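Local structure of CrtC domain-containing protein (Fusarium vanettenii 77-13-4, 7A0Q) at residues W219-L224 with Y336-I341. The protein probably hydrates the isoflavonoid phytoalexin kievitone, a reaction that would let the fungus disarm this plant defence compound. Residues are numbered along the deposited sequence; the frame is centred on the assembly and turned at random.
Sequences WTWFQL and YGLVEI. With NAG (2-acetamido-2-deoxy-beta-D-glucopyranose), chain C; IMD (imidazole), chain F.
Glu340 OE2 takes two N-H groups at once: Trp219 NE1 at 2.9 Å, in a nearly straight bond (174°), and N1 of a bound imidazole at 2.6 Å. The indole N-H reaches the oxygen on its anti side but tilted out of the carboxylate plane, while OE2 lies in the Trp219 ring plane. These residues sit where strands 218-225 and 331-343, first and last of the eight-stranded antiparallel barrel of the lipocalin-like domain, meet and close it. Hydrogen-bonded antiparallel pairs at Trp221–Glu340 and Gln223–Leu338 make the seam, with Glu340 N to Trp221 O at 2.8 Å. Because the Glu340 chain is extended, with CG anti to the backbone N (chi1 170°), its carboxylate stands well off the sheet, level with the indole N-H. A carboxylate suits a place where two N-H groups converge on one oxygen. The imidazole, probably from the crystallisation liquor, also bonds Asp206 and lies over one face of Trp221, its C2 3.4 Å from Trp221 CD2; a broad indole offers just such a flat floor, and Ser234 takes up its NE1. On the same side, Gln223 satisfies both ends of its amide through Ser62, Tyr64 and His225. The other side of the sheet is mainly apolar, and beta-branched Val339 fits between neighbours there, its CG2 touching both Thr220 CG2 and the Phe222 ring in an off-centre CH-pi contact. Gly337 CA lies 3.1 Å from Gln223 O, and a CB there would collide with that oxygen, which is why glycine fits. At the glycan end, Thr220 OG1, set beside its own backbone N (chi1 -60°), donates to the N-acetyl oxygen O7 of NAG at 2.8 Å.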
ATOM      1  N   TRP A 219       2.128   9.805   9.703  1.00 16.15           N
ATOM      2  CA  TRP A 219       1.565  10.187   8.419  1.00 16.33           C
ATOM      3  C   TRP A 219       0.257   9.455   8.182  1.00 15.87           C
ATOM      4  O   TRP A 219      -0.071   8.476   8.859  1.00 17.22           O
ATOM      5  CB  TRP A 219       2.537   9.897   7.259  1.00 16.18           C
ATOM      6  CG  TRP A 219       2.922   8.437   7.084  1.00 16.89           C
ATOM      7  CD1 TRP A 219       2.207   7.466   6.435  1.00 16.69           C
ATOM      8  CD2 TRP A 219       4.131   7.812   7.532  1.00 17.54           C
ATOM      9  NE1 TRP A 219       2.894   6.274   6.466  1.00 16.19           N
ATOM     10  CE2 TRP A 219       4.078   6.459   7.128  1.00 17.10           C
ATOM     11  CE3 TRP A 219       5.248   8.261   8.245  1.00 19.51           C
ATOM     12  CZ2 TRP A 219       5.101   5.557   7.408  1.00 18.35           C
ATOM     13  CZ3 TRP A 219       6.267   7.362   8.523  1.00 18.96           C
ATOM     14  CH2 TRP A 219       6.182   6.023   8.106  1.00 21.71           C
ATOM     15  N   THR A 220      -0.478   9.941   7.191  1.00 14.77           N
ATOM     16  CA  THR A 220      -1.544   9.183   6.554  1.00 17.47           C
ATOM     17  C   THR A 220      -1.208   9.067   5.076  1.00 15.54           C
ATOM     18  O   THR A 220      -0.810  10.061   4.450  1.00 16.89           O
ATOM     19  CB  THR A 220      -2.909   9.852   6.745  1.00 17.95           C
ATOM     20  OG1 THR A 220      -3.190   9.953   8.149  1.00 19.38           O
ATOM     21  CG2 THR A 220      -4.017   9.034   6.072  1.00 18.80           C
ATOM     22  N   TRP A 221      -1.368   7.856   4.531  1.00 14.68           N
ATOM     23  CA  TRP A 221      -1.196   7.592   3.107  1.00 15.91           C
ATOM     24  C   TRP A 221      -2.484   7.000   2.556  1.00 15.14           C
ATOM     25  O   TRP A 221      -3.054   6.075   3.150  1.00 15.97           O
ATOM     26  CB  TRP A 221      -0.025   6.631   2.864  1.00 15.46           C
ATOM     27  CG  TRP A 221       0.218   6.244   1.418  1.00 13.88           C
ATOM     28  CD1 TRP A 221       0.674   7.061   0.416  1.00 13.84           C
ATOM     29  CD2 TRP A 221       0.054   4.941   0.832  1.00 14.77           C
ATOM     30  NE1 TRP A 221       0.794   6.345  -0.765  1.00 13.92           N
ATOM     31  CE2 TRP A 221       0.420   5.047  -0.534  1.00 14.88           C
ATOM     32  CE3 TRP A 221      -0.363   3.700   1.328  1.00 16.65           C
ATOM     33  CZ2 TRP A 221       0.381   3.956  -1.407  1.00 15.94           C
ATOM     34  CZ3 TRP A 221      -0.400   2.605   0.455  1.00 16.15           C
ATOM     35  CH2 TRP A 221      -0.039   2.750  -0.900  1.00 16.72           C
ATOM     36  N   PHE A 222      -2.921   7.511   1.412  1.00 14.92           N
ATOM     37  CA  PHE A 222      -4.071   6.977   0.699  1.00 15.04           C
ATOM     38  C   PHE A 222      -3.645   6.357  -0.625  1.00 14.76           C
ATOM     39  O   PHE A 222      -2.857   6.941  -1.381  1.00 15.36           O
ATOM     40  CB  PHE A 222      -5.108   8.059   0.406  1.00 15.56           C
ATOM     41  CG  PHE A 222      -5.816   8.569   1.617  1.00 18.52           C
ATOM     42  CD1 PHE A 222      -6.934   7.903   2.110  1.00 18.66           C
ATOM     43  CD2 PHE A 222      -5.381   9.721   2.257  1.00 18.35           C
ATOM     44  CE1 PHE A 222      -7.603   8.373   3.235  1.00 19.28           C
ATOM     45  CE2 PHE A 222      -6.052  10.204   3.380  1.00 19.13           C
ATOM     46  CZ  PHE A 222      -7.159   9.537   3.867  1.00 16.52           C
ATOM     47  N   GLN A 223      -4.226   5.199  -0.916  1.00 14.74           N
ATOM     48  CA  GLN A 223      -4.071   4.490  -2.180  1.00 15.08           C
ATOM     49  C   GLN A 223      -5.470   4.357  -2.765  1.00 15.31           C
ATOM     50  O   GLN A 223      -6.294   3.623  -2.215  1.00 15.40           O
ATOM     51  CB  GLN A 223      -3.442   3.119  -1.934  1.00 15.02           C
ATOM     52  CG  GLN A 223      -3.344   2.264  -3.179  1.00 13.57           C
ATOM     53  CD  GLN A 223      -3.451   0.778  -2.896  1.00 16.96           C
ATOM     54  OE1 GLN A 223      -4.222   0.077  -3.551  1.00 16.82           O
ATOM     55  NE2 GLN A 223      -2.661   0.279  -1.938  1.00 15.07           N
ATOM     56  N   LEU A 224      -5.759   5.062  -3.861  1.00 15.80           N
ATOM     57  CA  LEU A 224      -7.133   5.152  -4.350  1.00 15.93           C
ATOM     58  C   LEU A 224      -7.285   4.628  -5.774  1.00 15.37           C
ATOM     59  O   LEU A 224      -6.456   4.906  -6.651  1.00 16.93           O
ATOM     60  CB  LEU A 224      -7.652   6.594  -4.285  1.00 16.11           C
ATOM     61  CG  LEU A 224      -7.492   7.291  -2.930  1.00 19.86           C
ATOM     62  CD1 LEU A 224      -8.001   8.732  -3.017  1.00 20.79           C
ATOM     63  CD2 LEU A 224      -8.181   6.508  -1.787  1.00 16.89           C
ATOM     64  N   TYR A 336     -12.618   2.759  -4.296  1.00 17.91           N
ATOM     65  CA  TYR A 336     -12.164   2.026  -3.126  1.00 19.85           C
ATOM     66  C   TYR A 336     -10.647   2.136  -3.067  1.00 18.88           C
ATOM     67  O   TYR A 336     -10.001   2.619  -4.001  1.00 18.61           O
ATOM     68  CB  TYR A 336     -12.595   0.553  -3.182  1.00 19.78           C
ATOM     69  CG  TYR A 336     -11.996  -0.179  -4.368  1.00 18.60           C
ATOM     70  CD1 TYR A 336     -10.716  -0.733  -4.299  1.00 18.74           C
ATOM     71  CD2 TYR A 336     -12.700  -0.304  -5.563  1.00 20.57           C
ATOM     72  CE1 TYR A 336     -10.149  -1.379  -5.393  1.00 18.17           C
ATOM     73  CE2 TYR A 336     -12.149  -0.963  -6.656  1.00 22.00           C
ATOM     74  CZ  TYR A 336     -10.875  -1.493  -6.566  1.00 20.42           C
ATOM     75  OH  TYR A 336     -10.320  -2.137  -7.643  1.00 20.76           O
ATOM     76  N   GLY A 337     -10.082   1.664  -1.965  1.00 17.11           N
ATOM     77  CA  GLY A 337      -8.634   1.662  -1.842  1.00 17.94           C
ATOM     78  C   GLY A 337      -8.217   1.339  -0.433  1.00 16.47           C
ATOM     79  O   GLY A 337      -8.875   0.557   0.259  1.00 19.13           O
ATOM     80  N   LEU A 338      -7.120   1.959  -0.009  1.00 15.39           N
ATOM     81  CA  LEU A 338      -6.566   1.678   1.307  1.00 17.47           C
ATOM     82  C   LEU A 338      -6.069   2.966   1.949  1.00 18.43           C
ATOM     83  O   LEU A 338      -5.544   3.854   1.267  1.00 18.28           O
ATOM     84  CB  LEU A 338      -5.426   0.649   1.214  1.00 15.71           C
ATOM     85  CG  LEU A 338      -4.731   0.268   2.529  1.00 18.72           C
ATOM     86  CD1 LEU A 338      -4.419  -1.223   2.568  1.00 19.60           C
ATOM     87  CD2 LEU A 338      -3.453   1.105   2.737  1.00 19.87           C
ATOM     88  N   VAL A 339      -6.264   3.071   3.263  1.00 14.98           N
ATOM     89  CA  VAL A 339      -5.658   4.126   4.065  1.00 15.93           C
ATOM     90  C   VAL A 339      -4.632   3.490   4.989  1.00 16.75           C
ATOM     91  O   VAL A 339      -4.890   2.445   5.604  1.00 15.92           O
ATOM     92  CB  VAL A 339      -6.701   4.933   4.860  1.00 18.42           C
ATOM     93  CG1 VAL A 339      -7.434   4.056   5.861  1.00 20.16           C
ATOM     94  CG2 VAL A 339      -6.009   6.094   5.552  1.00 18.28           C
ATOM     95  N   GLU A 340      -3.449   4.091   5.045  1.00 15.66           N
ATOM     96  CA  GLU A 340      -2.423   3.722   6.007  1.00 14.81           C
ATOM     97  C   GLU A 340      -2.243   4.863   6.996  1.00 18.76           C
ATOM     98  O   GLU A 340      -2.085   6.019   6.589  1.00 17.19           O
ATOM     99  CB  GLU A 340      -1.103   3.414   5.304  1.00 17.10           C
ATOM    100  CG  GLU A 340       0.059   3.264   6.251  1.00 16.38           C
ATOM    101  CD  GLU A 340       1.329   2.916   5.525  1.00 19.81           C
ATOM    102  OE1 GLU A 340       1.562   1.711   5.302  1.00 19.15           O
ATOM    103  OE2 GLU A 340       2.083   3.836   5.152  1.00 18.60           O
ATOM    104  N   ILE A 341      -2.290   4.542   8.288  1.00 19.46           N
ATOM    105  CA  ILE A 341      -2.015   5.508   9.347  1.00 18.92           C
ATOM    106  C   ILE A 341      -0.875   4.953  10.175  1.00 16.46           C
ATOM    107  O   ILE A 341      -1.004   3.879  10.779  1.00 17.88           O
ATOM    108  CB  ILE A 341      -3.237   5.783  10.231  1.00 18.92           C
ATOM    109  CG1 ILE A 341      -4.459   6.126   9.377  1.00 21.28           C
ATOM    110  CG2 ILE A 341      -2.928   6.927  11.178  1.00 20.75           C
ATOM    111  CD1 ILE A 341      -5.733   6.325  10.193  1.00 26.22           C
TER
HETATM  112  C1  NAG C   1      -0.139  13.026  13.046  1.00 22.12           C
HETATM  113  C2  NAG C   1      -1.431  13.281  12.291  1.00 21.98           C
HETATM  114  C3  NAG C   1      -2.163  14.485  12.887  1.00 19.98           C
HETATM  115  C4  NAG C   1      -2.322  14.366  14.398  1.00 26.40           C
HETATM  116  C5  NAG C   1      -1.012  13.990  15.077  1.00 23.96           C
HETATM  117  C6  NAG C   1      -1.207  13.601  16.523  1.00 27.91           C
HETATM  118  C7  NAG C   1      -1.646  12.741   9.901  1.00 21.58           C
HETATM  119  C8  NAG C   1      -1.331  13.186   8.509  1.00 24.00           C
HETATM  120  N2  NAG C   1      -1.180  13.520  10.878  1.00 21.65           N
HETATM  121  O3  NAG C   1      -3.442  14.585  12.270  1.00 23.45           O
HETATM  122  O4  NAG C   1      -2.694  15.642  14.911  1.00 30.57           O
HETATM  123  O5  NAG C   1      -0.425  12.848  14.436  1.00 24.44           O
HETATM  124  O6  NAG C   1      -2.112  12.510  16.632  1.00 27.30           O
HETATM  125  O7  NAG C   1      -2.273  11.711  10.130  1.00 22.65           O
HETATM  126  N1  IMD F 403       2.805   3.068   2.752  1.00 23.90           N
HETATM  127  C2  IMD F 403       3.126   3.646   1.571  1.00 22.73           C
HETATM  128  N3  IMD F 403       3.196   2.670   0.631  1.00 23.47           N
HETATM  129  C4  IMD F 403       2.913   1.493   1.214  1.00 26.41           C
HETATM  130  C5  IMD F 403       2.664   1.741   2.551  1.00 25.05           C